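Local coordinates for tail spike protein (Acinetobacter phage vB_AbaP_AS12, PDB 6EU4), which probably recognises and degrades the capsular polysaccharide of Acinetobacter baumannii as a trimeric, beta-helical tailspike of the phage, at residues 87-90 / 91-95; 390-393 / 394-398; 453-457 / 458-462; 566-569 / 570-573. All blocks are in the same frame, centred on the assembly; numbering follows the deposited sequence. Where two conformers were deposited one is given.

Interaction 1: 87-90 / 91-95; sequences NTVS and PEHAG
S90 follows the short strand 88-89 directly, and from it the chain bends into the short 3-10 segment 91-94. Its carbonyl O takes the backbone N-H of H93 at 2.9 Å (H93 N to S90 O), closing the first ring of the turn, and A94 N repeats the step on P91 O at 3.0 Å. The H93 imidazole then folds back over the bend: with CG beside its own backbone N (chi1 -70°), ND1 meets S90 N at 3.0 Å, the donor lying almost in the ring plane and the N-H pointing nearly straight at the ring nitrogen. S90 N is the donor, so ND1 accepts in this bond, and its nearly in-plane approach should limit the turning of the imidazole. Alongside, E92 bends at chi2 and brings OE1 to 3.4 Å from S90 CB, an approach without a hydrogen bond; OE1 is bonded to Y125 and OE2 to N122. S90 OG binds N86 of the third subunit. V89 touches H93 ND1 through CB, at 3.9 Å. Strand 88-89 runs parallel to strand 118-121, while helix 106-113 packs V112 against V89, P91 and A94.

Interaction 2: 390-393 / 394-398; sequences FAYN and SSDPT
Y392 presents CD1 to the carboxylate of D396, with 3.4 Å from Y392 CD1 to D396 CG and the two planes 67° apart. D396 OD2 lies at the edge of the ring, in its plane, and A391 CB covers the centre of one face. The acid comes from across a type I beta turn running from N393 to D396, closed by D396 N on N393 O at 3.0 Å. Its CG stands anti to the backbone N (chi1 -177°), which carries the carboxylate back toward the ring; a water joins D396 OD2 to A391 O. D396 OD1 meanwhile accepts from T398 N at 2.9 Å, an Asx turn, and from Q399 N, so the outgoing chain holds the group. At the start of the turn the N393 amide leans over it: OD1 takes S395 N at 3.1 Å from above the amide plane. S395 OG can join from the same face, but this second bond is doubtful because S395 has two conformers. N393 ND2 is held by P426 O, and S394 OG by E428. The loop leaves strand 387-390, whose last residue F390 packs on M372 and F373 of strand 371-376, and A391 is hydrogen-bonded through its backbone to I355 of strand 351-355.

Interaction 3: 453-457 / 458-462; sequences AYVKG and VRYQD
R459 and Y454 face each other in a tight beta hairpin, strands 450-455 and 458-462 joined by a type I' turn from V455 to V458. They form a non-hydrogen-bonded pair and project from the same face of the sheet, and the arginine lies across the ring. Its CB sits over that ring, 3.6 Å from the Y454 centroid and 18° off the normal, a CH-pi contact. Every torsion from chi1 (-173°) onward is near 180°, which carries the chain outward above the rim of the ring: R459 CG lies over Y454 CE1 at 3.6 Å, and CD, farther out, is also 3.6 Å from Y454 CE1. NE goes on to a salt bridge with D452, and the guanidinium is tilted 31° from the tyrosine plane. The hydrogen-bonded pairs A453-Y460 and V455-V458 flank this pair, the turn itself closed by V458 N on V455 O at 3.1 Å, with K456 and G457 at positive phi. V458 to Q461 also join a parallel ladder with the third subunit, carrying the sheet across the interface. On the other face Y460 CE1 rests 3.9 Å from V455 CB, and beyond it a water links Y460 OH, at 2.7 Å, to V455 O, at 2.8 Å.

Interaction 4: 566-569 / 570-573; sequences LYHY and RDSL
R570 and H568 meet inside a type I beta turn from H568 to D571, in the loop that follows strand 564-565. R570 N donates to H568 ND1 at 3.1 Å, tilted 28° from the imidazole plane; chi1 of H568 (62°) tucks the ring between its own N and carbonyl carbon, over the bend. The R570 side chain runs beside that of Y569, pointing the same way, with guanidinium and ring almost perpendicular. Its NE is bonded to W563 O of the third subunit. D571 N closes the turn weakly on H568 O, at 3.3 Å. Its CB lies over the imidazole face, 3.8 Å from the H568 centroid, a CH-pi contact. Its OD2 forms a salt bridge with R565 and also takes a proton from a water that donates to L566 O as well. Both bonds tie the far end of the turn, D571, back to R565 and L566, just ahead of the turn. S572 turns its side chain away, OG accepting from D582 N of the third subunit. The chain then returns past Y567, and L573 CB settles over that ring, 3.9 Å from the centroid and 18° off the normal. L573 also packs on L573 of the second subunit, and Y567 on F590 of the third. Closest of all in this last pair, Y567 CE1 comes to 3.5 Å from L573 CA.

How the interactions relate
The four contacts are strung in sequence order along an elongated spike and none touches another. Interactions 1 and 4 are the farthest apart, with centres 104 Å from each other. Interactions 2 and 3 are the nearest pair, centres 21 Å and nearest atoms about 9 Å apart, and E428 bridges their surroundings: its carboxylate binds S394 and its carbonyl O weakly holds K456. Interactions 1, 3 and 4 all reach the third subunit, whereas 390-398 touches no other chain of the trimer. The zinc ion lies nearest the interaction 1 end of the spike, about 12 Å from the H93 side chain, too far for H93 to be a ligand.

Interaction 1: 87-90 / 91-95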
ATOM      1  N   ASN A  87      32.435 -16.568 -16.454  1.00 23.17           N
ATOM      2  CA  ASN A  87      32.491 -16.735 -15.002  1.00 23.53           C
ATOM      3  C   ASN A  87      31.268 -17.464 -14.461  1.00 22.41           C
ATOM      4  O   ASN A  87      30.740 -17.126 -13.399  1.00 22.85           O
ATOM      5  CB  ASN A  87      32.636 -15.384 -14.298  1.00 26.60           C
ATOM      6  CG  ASN A  87      33.067 -15.527 -12.835  1.00 27.90           C
ATOM      7  OD1 ASN A  87      33.859 -16.401 -12.490  1.00 31.03           O
ATOM      8  ND2 ASN A  87      32.531 -14.674 -11.977  1.00 26.94           N
ATOM      9  N   THR A  88      30.821 -18.485 -15.187  1.00 20.62           N
ATOM     10  CA  THR A  88      29.665 -19.279 -14.783  1.00 19.74           C
ATOM     11  C   THR A  88      30.022 -20.756 -14.796  1.00 19.48           C
ATOM     12  O   THR A  88      30.597 -21.241 -15.771  1.00 20.43           O
ATOM     13  CB  THR A  88      28.503 -19.022 -15.723  1.00 21.38           C
ATOM     14  OG1 THR A  88      28.225 -17.621 -15.742  1.00 23.28           O
ATOM     15  CG2 THR A  88      27.268 -19.785 -15.263  1.00 20.31           C
ATOM     16  N   VAL A  89      29.672 -21.475 -13.724  1.00 18.72           N
ATOM     17  CA  VAL A  89      29.905 -22.914 -13.631  1.00 19.64           C
ATOM     18  C   VAL A  89      28.675 -23.577 -13.027  1.00 19.26           C
ATOM     19  O   VAL A  89      27.764 -22.921 -12.517  1.00 17.94           O
ATOM     20  CB  VAL A  89      31.140 -23.290 -12.774  1.00 21.84           C
ATOM     21  CG1 VAL A  89      32.420 -22.708 -13.359  1.00 24.39           C
ATOM     22  CG2 VAL A  89      30.930 -22.854 -11.337  1.00 20.07           C
ATOM     23  N   SER A  90      28.689 -24.908 -13.054  1.00 18.65           N
ATOM     24  CA  SER A  90      27.681 -25.764 -12.454  1.00 18.64           C
ATOM     25  C   SER A  90      28.347 -26.718 -11.461  1.00 18.81           C
ATOM     26  O   SER A  90      29.532 -27.016 -11.596  1.00 18.69           O
ATOM     27  CB  SER A  90      26.951 -26.570 -13.531  1.00 22.36           C
ATOM     28  OG  SER A  90      26.313 -25.706 -14.467  1.00 22.37           O
ATOM     29  N   PRO A  91      27.619 -27.211 -10.460  1.00 18.15           N
ATOM     30  CA  PRO A  91      28.225 -28.185  -9.536  1.00 18.23           C
ATOM     31  C   PRO A  91      28.856 -29.383 -10.241  1.00 19.48           C
ATOM     32  O   PRO A  91      29.830 -29.952  -9.733  1.00 21.60           O
ATOM     33  CB  PRO A  91      27.041 -28.593  -8.647  1.00 17.49           C
ATOM     34  CG  PRO A  91      26.150 -27.400  -8.667  1.00 17.34           C
ATOM     35  CD  PRO A  91      26.252 -26.847 -10.053  1.00 18.71           C
ATOM     36  N   GLU A  92      28.321 -29.767 -11.403  1.00 20.79           N
ATOM     37  CA  GLU A  92      28.900 -30.834 -12.217  1.00 19.75           C
ATOM     38  C   GLU A  92      30.375 -30.596 -12.521  1.00 21.06           C
ATOM     39  O   GLU A  92      31.147 -31.555 -12.622  1.00 22.80           O
ATOM     40  CB  GLU A  92      28.141 -30.974 -13.554  1.00 20.49           C
ATOM     41  CG  GLU A  92      26.688 -31.353 -13.471  1.00 23.66           C
ATOM     42  CD  GLU A  92      25.771 -30.129 -13.335  1.00 22.67           C
ATOM     43  OE1 GLU A  92      25.741 -29.532 -12.247  1.00 22.44           O
ATOM     44  OE2 GLU A  92      25.088 -29.776 -14.317  1.00 24.35           O
ATOM     45  N   HIS A  93      30.782 -29.333 -12.696  1.00 19.55           N
ATOM     46  CA  HIS A  93      32.170 -29.032 -13.041  1.00 20.90           C
ATOM     47  C   HIS A  93      33.131 -29.374 -11.913  1.00 21.19           C
ATOM     48  O   HIS A  93      34.335 -29.514 -12.159  1.00 21.54           O
ATOM     49  CB  HIS A  93      32.313 -27.558 -13.420  1.00 22.11           C
ATOM     50  CG  HIS A  93      31.668 -27.215 -14.727  1.00 23.49           C
ATOM     51  ND1 HIS A  93      30.497 -26.493 -14.819  1.00 23.26           N
ATOM     52  CD2 HIS A  93      32.022 -27.524 -15.997  1.00 25.85           C
ATOM     53  CE1 HIS A  93      30.166 -26.358 -16.092  1.00 26.18           C
ATOM     54  NE2 HIS A  93      31.073 -26.980 -16.828  1.00 24.48           N
ATOM     55  N   ALA A  94      32.625 -29.514 -10.694  1.00 20.94           N
ATOM     56  CA  ALA A  94      33.430 -29.884  -9.541  1.00 21.91           C
ATOM     57  C   ALA A  94      33.196 -31.330  -9.125  1.00 23.64           C
ATOM     58  O   ALA A  94      33.741 -31.767  -8.105  1.00 24.61           O
ATOM     59  CB  ALA A  94      33.127 -28.942  -8.374  1.00 20.76           C
ATOM     60  N   GLY A  95      32.406 -32.086  -9.887  1.00 23.22           N
ATOM     61  CA  GLY A  95      32.186 -33.494  -9.606  1.00 23.20           C
ATOM     62  C   GLY A  95      30.832 -33.857  -9.031  1.00 22.84           C
ATOM     63  O   GLY A  95      30.660 -35.000  -8.572  1.00 22.29           O
TER

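Interaction 2: 390-393 / 394-398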
ATOM      1  N   PHE A 390     -13.764 -15.589   9.329  1.00 11.03           N
ATOM      2  CA  PHE A 390     -13.866 -16.228  10.635  1.00 10.75           C
ATOM      3  C   PHE A 390     -15.194 -16.983  10.679  1.00 13.10           C
ATOM      4  O   PHE A 390     -16.258 -16.376  10.524  1.00 13.80           O
ATOM      5  CB  PHE A 390     -13.805 -15.177  11.742  1.00 10.83           C
ATOM      6  CG  PHE A 390     -12.556 -14.316  11.707  1.00 10.66           C
ATOM      7  CD1 PHE A 390     -11.302 -14.882  11.524  1.00 13.43           C
ATOM      8  CD2 PHE A 390     -12.651 -12.952  11.868  1.00 12.82           C
ATOM      9  CE1 PHE A 390     -10.165 -14.086  11.483  1.00 11.64           C
ATOM     10  CE2 PHE A 390     -11.542 -12.150  11.835  1.00 11.95           C
ATOM     11  CZ  PHE A 390     -10.293 -12.698  11.629  1.00 11.75           C
ATOM     12  N   ALA A 391     -15.139 -18.305  10.862  1.00 10.28           N
ATOM     13  CA  ALA A 391     -16.316 -19.130  10.600  1.00 11.53           C
ATOM     14  C   ALA A 391     -17.406 -18.947  11.642  1.00 11.50           C
ATOM     15  O   ALA A 391     -18.588 -19.143  11.320  1.00 12.17           O
ATOM     16  CB  ALA A 391     -15.924 -20.610  10.525  1.00 12.80           C
ATOM     17  N   TYR A 392     -17.045 -18.627  12.889  1.00 11.07           N
ATOM     18  CA  TYR A 392     -17.953 -18.829  14.014  1.00 10.33           C
ATOM     19  C   TYR A 392     -18.205 -17.577  14.851  1.00 12.62           C
ATOM     20  O   TYR A 392     -17.277 -16.865  15.254  1.00 12.12           O
ATOM     21  CB  TYR A 392     -17.426 -19.918  14.956  1.00 10.68           C
ATOM     22  CG  TYR A 392     -17.093 -21.216  14.252  1.00 10.96           C
ATOM     23  CD1 TYR A 392     -18.000 -21.830  13.395  1.00 11.99           C
ATOM     24  CD2 TYR A 392     -15.849 -21.789  14.400  1.00 11.96           C
ATOM     25  CE1 TYR A 392     -17.679 -22.989  12.748  1.00 13.52           C
ATOM     26  CE2 TYR A 392     -15.518 -22.936  13.750  1.00 13.18           C
ATOM     27  CZ  TYR A 392     -16.423 -23.532  12.922  1.00 13.35           C
ATOM     28  OH  TYR A 392     -16.070 -24.697  12.293  1.00 14.72           O
ATOM     29  N   ASN A 393     -19.473 -17.383  15.193  1.00 12.01           N
ATOM     30  CA  ASN A 393     -19.867 -16.557  16.324  1.00 11.32           C
ATOM     31  C   ASN A 393     -20.725 -17.424  17.239  1.00 11.41           C
ATOM     32  O   ASN A 393     -20.850 -18.641  17.027  1.00 11.33           O
ATOM     33  CB  ASN A 393     -20.544 -15.251  15.869  1.00 12.62           C
ATOM     34  CG  ASN A 393     -21.902 -15.463  15.237  1.00 14.12           C
ATOM     35  OD1 ASN A 393     -22.545 -16.508  15.416  1.00 14.83           O
ATOM     36  ND2 ASN A 393     -22.374 -14.438  14.518  1.00 14.80           N
ATOM     37  N   SER A 394     -21.266 -16.828  18.310  1.00 12.77           N
ATOM     38  CA  SER A 394     -21.792 -17.668  19.383  1.00 10.93           C
ATOM     39  C   SER A 394     -23.068 -18.404  18.988  1.00 12.82           C
ATOM     40  O   SER A 394     -23.425 -19.385  19.660  1.00 13.85           O
ATOM     41  CB  SER A 394     -22.055 -16.861  20.664  1.00 13.56           C
ATOM     42  OG  SER A 394     -23.103 -15.923  20.472  1.00 13.97           O
ATOM     43  N   SER A 395     -23.748 -17.983  17.923  1.00 13.22           N
ATOM     44  CA  SER A 395     -24.944 -18.669  17.457  0.50 14.39           C
ATOM     45  C   SER A 395     -24.640 -19.793  16.469  1.00 13.97           C
ATOM     46  O   SER A 395     -25.575 -20.461  16.008  1.00 13.98           O
ATOM     47  CB  SER A 395     -25.931 -17.669  16.825  0.50 17.47           C
ATOM     48  OG  SER A 395     -25.468 -17.120  15.600  0.50 15.91           O
ATOM     49  N   ASP A 396     -23.372 -20.052  16.157  1.00 12.36           N
ATOM     50  CA  ASP A 396     -23.089 -21.099  15.186  1.00 11.54           C
ATOM     51  C   ASP A 396     -23.637 -22.442  15.676  1.00 13.24           C
ATOM     52  O   ASP A 396     -23.419 -22.818  16.833  1.00 11.96           O
ATOM     53  CB  ASP A 396     -21.605 -21.235  14.889  1.00 11.71           C
ATOM     54  CG  ASP A 396     -21.352 -22.285  13.832  1.00 16.09           C
ATOM     55  OD1 ASP A 396     -21.200 -23.481  14.180  1.00 13.48           O
ATOM     56  OD2 ASP A 396     -21.396 -21.919  12.630  1.00 16.36           O
ATOM     57  N   PRO A 397     -24.359 -23.184  14.843  1.00 12.93           N
ATOM     58  CA  PRO A 397     -25.032 -24.390  15.341  1.00 12.93           C
ATOM     59  C   PRO A 397     -24.114 -25.561  15.627  1.00 12.45           C
ATOM     60  O   PRO A 397     -24.566 -26.488  16.315  1.00 13.16           O
ATOM     61  CB  PRO A 397     -26.021 -24.744  14.221  1.00 18.02           C
ATOM     62  CG  PRO A 397     -25.487 -24.065  13.014  1.00 19.68           C
ATOM     63  CD  PRO A 397     -24.763 -22.826  13.475  1.00 16.32           C
ATOM     64  N   THR A 398     -22.872 -25.585  15.135  1.00 13.97           N
ATOM     65  CA  THR A 398     -22.001 -26.706  15.472  1.00 13.50           C
ATOM     66  C   THR A 398     -20.854 -26.342  16.396  1.00 12.97           C
ATOM     67  O   THR A 398     -20.375 -27.214  17.131  1.00 14.37           O
ATOM     68  CB  THR A 398     -21.431 -27.380  14.214  1.00 16.17           C
ATOM     69  OG1 THR A 398     -20.538 -26.498  13.530  1.00 17.24           O
ATOM     70  CG2 THR A 398     -22.565 -27.802  13.288  1.00 19.81           C
TER
HETATM   71  O   HOH W   1     -21.121 -19.074  12.626  1.00 20.79           O
HETATM   72  O   HOH W   2     -25.274 -14.503  13.703  1.00 32.53           O

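Interaction 3: 453-457 / 458-462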
ATOM      1  N   ALA A 453     -13.616   1.307  15.851  1.00 15.56           N
ATOM      2  CA  ALA A 453     -14.035   0.086  15.185  1.00 17.24           C
ATOM      3  C   ALA A 453     -15.515   0.134  14.850  1.00 17.31           C
ATOM      4  O   ALA A 453     -16.358   0.388  15.722  1.00 14.12           O
ATOM      5  CB  ALA A 453     -13.762  -1.150  16.044  1.00 18.08           C
ATOM      6  N   TYR A 454     -15.817  -0.141  13.588  1.00 17.88           N
ATOM      7  CA  TYR A 454     -17.195  -0.380  13.193  1.00 18.08           C
ATOM      8  C   TYR A 454     -17.654  -1.751  13.652  1.00 18.10           C
ATOM      9  O   TYR A 454     -16.983  -2.769  13.421  1.00 19.91           O
ATOM     10  CB  TYR A 454     -17.355  -0.247  11.682  1.00 18.42           C
ATOM     11  CG  TYR A 454     -17.559   1.179  11.276  1.00 17.75           C
ATOM     12  CD1 TYR A 454     -16.477   2.042  11.110  1.00 17.87           C
ATOM     13  CD2 TYR A 454     -18.836   1.674  11.060  1.00 17.94           C
ATOM     14  CE1 TYR A 454     -16.671   3.358  10.753  1.00 20.37           C
ATOM     15  CE2 TYR A 454     -19.037   2.988  10.687  1.00 19.03           C
ATOM     16  CZ  TYR A 454     -17.966   3.822  10.535  1.00 20.39           C
ATOM     17  OH  TYR A 454     -18.197   5.130  10.180  1.00 21.64           O
ATOM     18  N   VAL A 455     -18.812  -1.769  14.307  1.00 17.38           N
ATOM     19  CA  VAL A 455     -19.476  -3.000  14.698  1.00 16.90           C
ATOM     20  C   VAL A 455     -20.959  -2.861  14.361  1.00 17.61           C
ATOM     21  O   VAL A 455     -21.641  -1.985  14.898  1.00 18.28           O
ATOM     22  CB  VAL A 455     -19.280  -3.298  16.197  1.00 22.62           C
ATOM     23  CG1 VAL A 455     -20.028  -4.557  16.584  1.00 23.51           C
ATOM     24  CG2 VAL A 455     -17.792  -3.420  16.533  1.00 21.73           C
ATOM     25  N   LYS A 456     -21.456  -3.718  13.466  1.00 21.23           N
ATOM     26  CA  LYS A 456     -22.867  -3.708  13.046  1.00 23.02           C
ATOM     27  C   LYS A 456     -23.302  -2.327  12.547  1.00 20.92           C
ATOM     28  O   LYS A 456     -24.388  -1.842  12.866  1.00 23.19           O
ATOM     29  CB  LYS A 456     -23.781  -4.176  14.172  1.00 25.39           C
ATOM     30  CG  LYS A 456     -23.561  -5.625  14.574  1.00 32.82           C
ATOM     31  CD  LYS A 456     -24.691  -6.133  15.488  1.00 37.35           C
ATOM     32  CE  LYS A 456     -24.282  -6.155  16.941  1.00 41.36           C
ATOM     33  NZ  LYS A 456     -25.236  -6.951  17.774  1.00 43.95           N
ATOM     34  N   GLY A 457     -22.453  -1.696  11.742  1.00 20.89           N
ATOM     35  CA  GLY A 457     -22.744  -0.399  11.153  1.00 20.68           C
ATOM     36  C   GLY A 457     -22.549   0.802  12.046  1.00 20.30           C
ATOM     37  O   GLY A 457     -22.863   1.923  11.617  1.00 21.38           O
ATOM     38  N   VAL A 458     -22.035   0.622  13.259  1.00 16.35           N
ATOM     39  CA  VAL A 458     -21.865   1.712  14.217  1.00 14.63           C
ATOM     40  C   VAL A 458     -20.389   1.852  14.550  1.00 15.92           C
ATOM     41  O   VAL A 458     -19.729   0.864  14.885  1.00 17.09           O
ATOM     42  CB  VAL A 458     -22.682   1.467  15.494  1.00 15.56           C
ATOM     43  CG1 VAL A 458     -22.473   2.593  16.526  1.00 15.97           C
ATOM     44  CG2 VAL A 458     -24.143   1.302  15.157  1.00 19.76           C
ATOM     45  N   ARG A 459     -19.878   3.070  14.468  1.00 15.27           N
ATOM     46  CA  ARG A 459     -18.474   3.330  14.743  1.00 16.53           C
ATOM     47  C   ARG A 459     -18.318   3.604  16.232  1.00 17.42           C
ATOM     48  O   ARG A 459     -18.944   4.524  16.766  1.00 18.47           O
ATOM     49  CB  ARG A 459     -17.974   4.517  13.926  1.00 16.10           C
ATOM     50  CG  ARG A 459     -16.483   4.747  14.043  1.00 16.69           C
ATOM     51  CD  ARG A 459     -16.060   5.944  13.202  1.00 18.94           C
ATOM     52  NE  ARG A 459     -14.620   6.091  13.114  1.00 20.54           N
ATOM     53  CZ  ARG A 459     -14.011   6.918  12.268  1.00 25.60           C
ATOM     54  NH1 ARG A 459     -14.733   7.681  11.439  1.00 27.32           N
ATOM     55  NH2 ARG A 459     -12.685   6.996  12.250  1.00 25.57           N
ATOM     56  N   TYR A 460     -17.492   2.803  16.895  1.00 14.34           N
ATOM     57  CA  TYR A 460     -17.186   2.965  18.309  1.00 13.72           C
ATOM     58  C   TYR A 460     -15.766   3.479  18.448  1.00 16.24           C
ATOM     59  O   TYR A 460     -14.822   2.844  17.965  1.00 17.86           O
ATOM     60  CB  TYR A 460     -17.355   1.638  19.048  1.00 15.22           C
ATOM     61  CG  TYR A 460     -18.781   1.164  19.047  1.00 17.04           C
ATOM     62  CD1 TYR A 460     -19.282   0.372  18.004  1.00 18.20           C
ATOM     63  CD2 TYR A 460     -19.648   1.538  20.070  1.00 19.35           C
ATOM     64  CE1 TYR A 460     -20.595  -0.047  18.001  1.00 18.15           C
ATOM     65  CE2 TYR A 460     -20.963   1.120  20.073  1.00 18.47           C
ATOM     66  CZ  TYR A 460     -21.431   0.338  19.032  1.00 19.80           C
ATOM     67  OH  TYR A 460     -22.736  -0.053  19.057  1.00 19.81           O
ATOM     68  N   GLN A 461     -15.617   4.620  19.111  1.00 14.09           N
ATOM     69  CA  GLN A 461     -14.320   5.194  19.429  1.00 14.89           C
ATOM     70  C   GLN A 461     -14.203   5.358  20.942  1.00 15.16           C
ATOM     71  O   GLN A 461     -15.092   5.940  21.583  1.00 15.05           O
ATOM     72  CB  GLN A 461     -14.134   6.551  18.735  1.00 15.88           C
ATOM     73  CG  GLN A 461     -14.173   6.496  17.217  1.00 18.41           C
ATOM     74  CD  GLN A 461     -14.045   7.867  16.580  1.00 21.23           C
ATOM     75  OE1 GLN A 461     -14.772   8.790  16.925  1.00 23.28           O
ATOM     76  NE2 GLN A 461     -13.112   8.006  15.656  1.00 21.65           N
ATOM     77  N   ASP A 462     -13.106   4.861  21.509  1.00 15.15           N
ATOM     78  CA  ASP A 462     -12.889   4.983  22.946  1.00 14.09           C
ATOM     79  C   ASP A 462     -11.394   4.945  23.230  1.00 14.09           C
ATOM     80  O   ASP A 462     -10.612   4.386  22.464  1.00 14.75           O
ATOM     81  CB  ASP A 462     -13.615   3.851  23.677  1.00 14.86           C
ATOM     82  CG  ASP A 462     -13.901   4.157  25.143  1.00 17.12           C
ATOM     83  OD1 ASP A 462     -13.559   5.251  25.630  1.00 15.81           O
ATOM     84  OD2 ASP A 462     -14.492   3.277  25.808  1.00 18.14           O
TER
HETATM   85  O   HOH W   3     -23.288  -1.985  17.186  1.00 23.63           O

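Interaction 4: 566-569 / 570-573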
ATOM      1  N   LEU A 566     -42.147  22.791  31.249  1.00 17.82           N
ATOM      2  CA  LEU A 566     -41.794  24.200  31.140  1.00 17.84           C
ATOM      3  C   LEU A 566     -43.027  25.075  30.971  1.00 19.42           C
ATOM      4  O   LEU A 566     -43.994  24.715  30.292  1.00 18.21           O
ATOM      5  CB  LEU A 566     -40.846  24.428  29.965  1.00 17.67           C
ATOM      6  CG  LEU A 566     -39.508  23.690  30.023  1.00 18.14           C
ATOM      7  CD1 LEU A 566     -38.637  24.121  28.857  1.00 16.30           C
ATOM      8  CD2 LEU A 566     -38.812  23.959  31.346  1.00 19.78           C
ATOM      9  N   TYR A 567     -42.980  26.244  31.594  1.00 18.17           N
ATOM     10  CA  TYR A 567     -44.012  27.250  31.413  1.00 18.41           C
ATOM     11  C   TYR A 567     -43.643  28.173  30.254  1.00 18.54           C
ATOM     12  O   TYR A 567     -42.496  28.615  30.134  1.00 19.18           O
ATOM     13  CB  TYR A 567     -44.168  28.062  32.696  1.00 17.72           C
ATOM     14  CG  TYR A 567     -44.835  27.389  33.878  1.00 17.78           C
ATOM     15  CD1 TYR A 567     -45.882  26.495  33.713  1.00 19.44           C
ATOM     16  CD2 TYR A 567     -44.460  27.726  35.171  1.00 18.01           C
ATOM     17  CE1 TYR A 567     -46.537  25.938  34.816  1.00 20.39           C
ATOM     18  CE2 TYR A 567     -45.089  27.170  36.276  1.00 21.09           C
ATOM     19  CZ  TYR A 567     -46.129  26.275  36.094  1.00 20.75           C
ATOM     20  OH  TYR A 567     -46.770  25.753  37.203  1.00 21.80           O
ATOM     21  N   HIS A 568     -44.616  28.465  29.390  1.00 17.95           N
ATOM     22  CA  HIS A 568     -44.371  29.338  28.245  1.00 16.21           C
ATOM     23  C   HIS A 568     -45.644  30.103  27.913  1.00 17.90           C
ATOM     24  O   HIS A 568     -46.718  29.826  28.462  1.00 20.72           O
ATOM     25  CB  HIS A 568     -43.903  28.542  27.029  1.00 16.08           C
ATOM     26  CG  HIS A 568     -44.912  27.547  26.557  1.00 18.06           C
ATOM     27  ND1 HIS A 568     -45.948  27.879  25.708  1.00 19.55           N
ATOM     28  CD2 HIS A 568     -45.054  26.228  26.832  1.00 19.92           C
ATOM     29  CE1 HIS A 568     -46.672  26.801  25.464  1.00 21.23           C
ATOM     30  NE2 HIS A 568     -46.158  25.787  26.145  1.00 20.15           N
ATOM     31  N   TYR A 569     -45.525  31.066  26.988  1.00 17.59           N
ATOM     32  CA  TYR A 569     -46.570  32.082  26.856  1.00 20.60           C
ATOM     33  C   TYR A 569     -47.777  31.621  26.051  1.00 21.53           C
ATOM     34  O   TYR A 569     -48.758  32.366  25.962  1.00 20.90           O
ATOM     35  CB  TYR A 569     -45.997  33.387  26.274  1.00 19.97           C
ATOM     36  CG  TYR A 569     -45.905  33.564  24.765  1.00 18.96           C
ATOM     37  CD1 TYR A 569     -45.734  32.489  23.893  1.00 17.25           C
ATOM     38  CD2 TYR A 569     -45.952  34.844  24.220  1.00 20.19           C
ATOM     39  CE1 TYR A 569     -45.630  32.688  22.520  1.00 19.74           C
ATOM     40  CE2 TYR A 569     -45.844  35.046  22.852  1.00 21.03           C
ATOM     41  CZ  TYR A 569     -45.686  33.967  22.015  1.00 22.71           C
ATOM     42  OH  TYR A 569     -45.587  34.180  20.666  1.00 24.03           O
ATOM     43  N   ARG A 570     -47.759  30.406  25.524  1.00 23.12           N
ATOM     44  CA  ARG A 570     -48.887  29.862  24.782  1.00 26.16           C
ATOM     45  C   ARG A 570     -49.576  28.743  25.571  1.00 25.45           C
ATOM     46  O   ARG A 570     -50.208  27.857  24.993  1.00 28.37           O
ATOM     47  CB  ARG A 570     -48.387  29.404  23.410  1.00 29.09           C
ATOM     48  CG  ARG A 570     -49.423  29.058  22.402  1.00 36.61           C
ATOM     49  CD  ARG A 570     -48.784  28.866  21.015  1.00 34.93           C
ATOM     50  NE  ARG A 570     -47.935  29.972  20.564  1.00 29.74           N
ATOM     51  CZ  ARG A 570     -48.371  31.062  19.939  1.00 31.39           C
ATOM     52  NH1 ARG A 570     -49.664  31.259  19.720  1.00 30.95           N
ATOM     53  NH2 ARG A 570     -47.509  31.983  19.549  1.00 32.85           N
ATOM     54  N   ASP A 571     -49.456  28.778  26.902  1.00 22.08           N
ATOM     55  CA  ASP A 571     -50.067  27.781  27.777  1.00 23.86           C
ATOM     56  C   ASP A 571     -50.438  28.439  29.102  1.00 24.39           C
ATOM     57  O   ASP A 571     -49.835  29.434  29.514  1.00 24.10           O
ATOM     58  CB  ASP A 571     -49.094  26.605  27.992  1.00 26.48           C
ATOM     59  CG  ASP A 571     -49.761  25.355  28.569  1.00 32.82           C
ATOM     60  OD1 ASP A 571     -51.008  25.285  28.635  1.00 34.77           O
ATOM     61  OD2 ASP A 571     -49.014  24.419  28.947  1.00 34.57           O
ATOM     62  N   SER A 572     -51.471  27.900  29.746  1.00 26.92           N
ATOM     63  CA  SER A 572     -51.728  28.228  31.138  1.00 24.78           C
ATOM     64  C   SER A 572     -50.579  27.687  31.999  1.00 23.43           C
ATOM     65  O   SER A 572     -49.750  26.889  31.548  1.00 24.09           O
ATOM     66  CB  SER A 572     -53.062  27.635  31.589  1.00 26.38           C
ATOM     67  OG  SER A 572     -54.158  28.171  30.847  1.00 26.86           O
ATOM     68  N   LEU A 573     -50.532  28.126  33.246  1.00 22.90           N
ATOM     69  CA  LEU A 573     -49.511  27.676  34.197  1.00 22.95           C
ATOM     70  C   LEU A 573     -50.211  26.822  35.248  1.00 24.92           C
ATOM     71  O   LEU A 573     -50.754  27.350  36.223  1.00 25.81           O
ATOM     72  CB  LEU A 573     -48.787  28.860  34.832  1.00 23.55           C
ATOM     73  CG  LEU A 573     -47.879  29.702  33.925  1.00 24.34           C
ATOM     74  CD1 LEU A 573     -48.691  30.611  33.034  1.00 23.30           C
ATOM     75  CD2 LEU A 573     -46.928  30.529  34.785  1.00 25.51           C
TER
HETATM   76  O   HOH W   4     -46.830  24.420  30.463  1.00 26.08           O
HETATM   77  O   HOH W   5     -47.210  28.094  30.670  1.00 20.10           O
HETATM   78  O   HOH W   6     -47.057  23.172  26.380  1.00 28.08           O
HETATM   79  O   HOH W   7     -49.411  32.168  28.977  1.00 21.20           O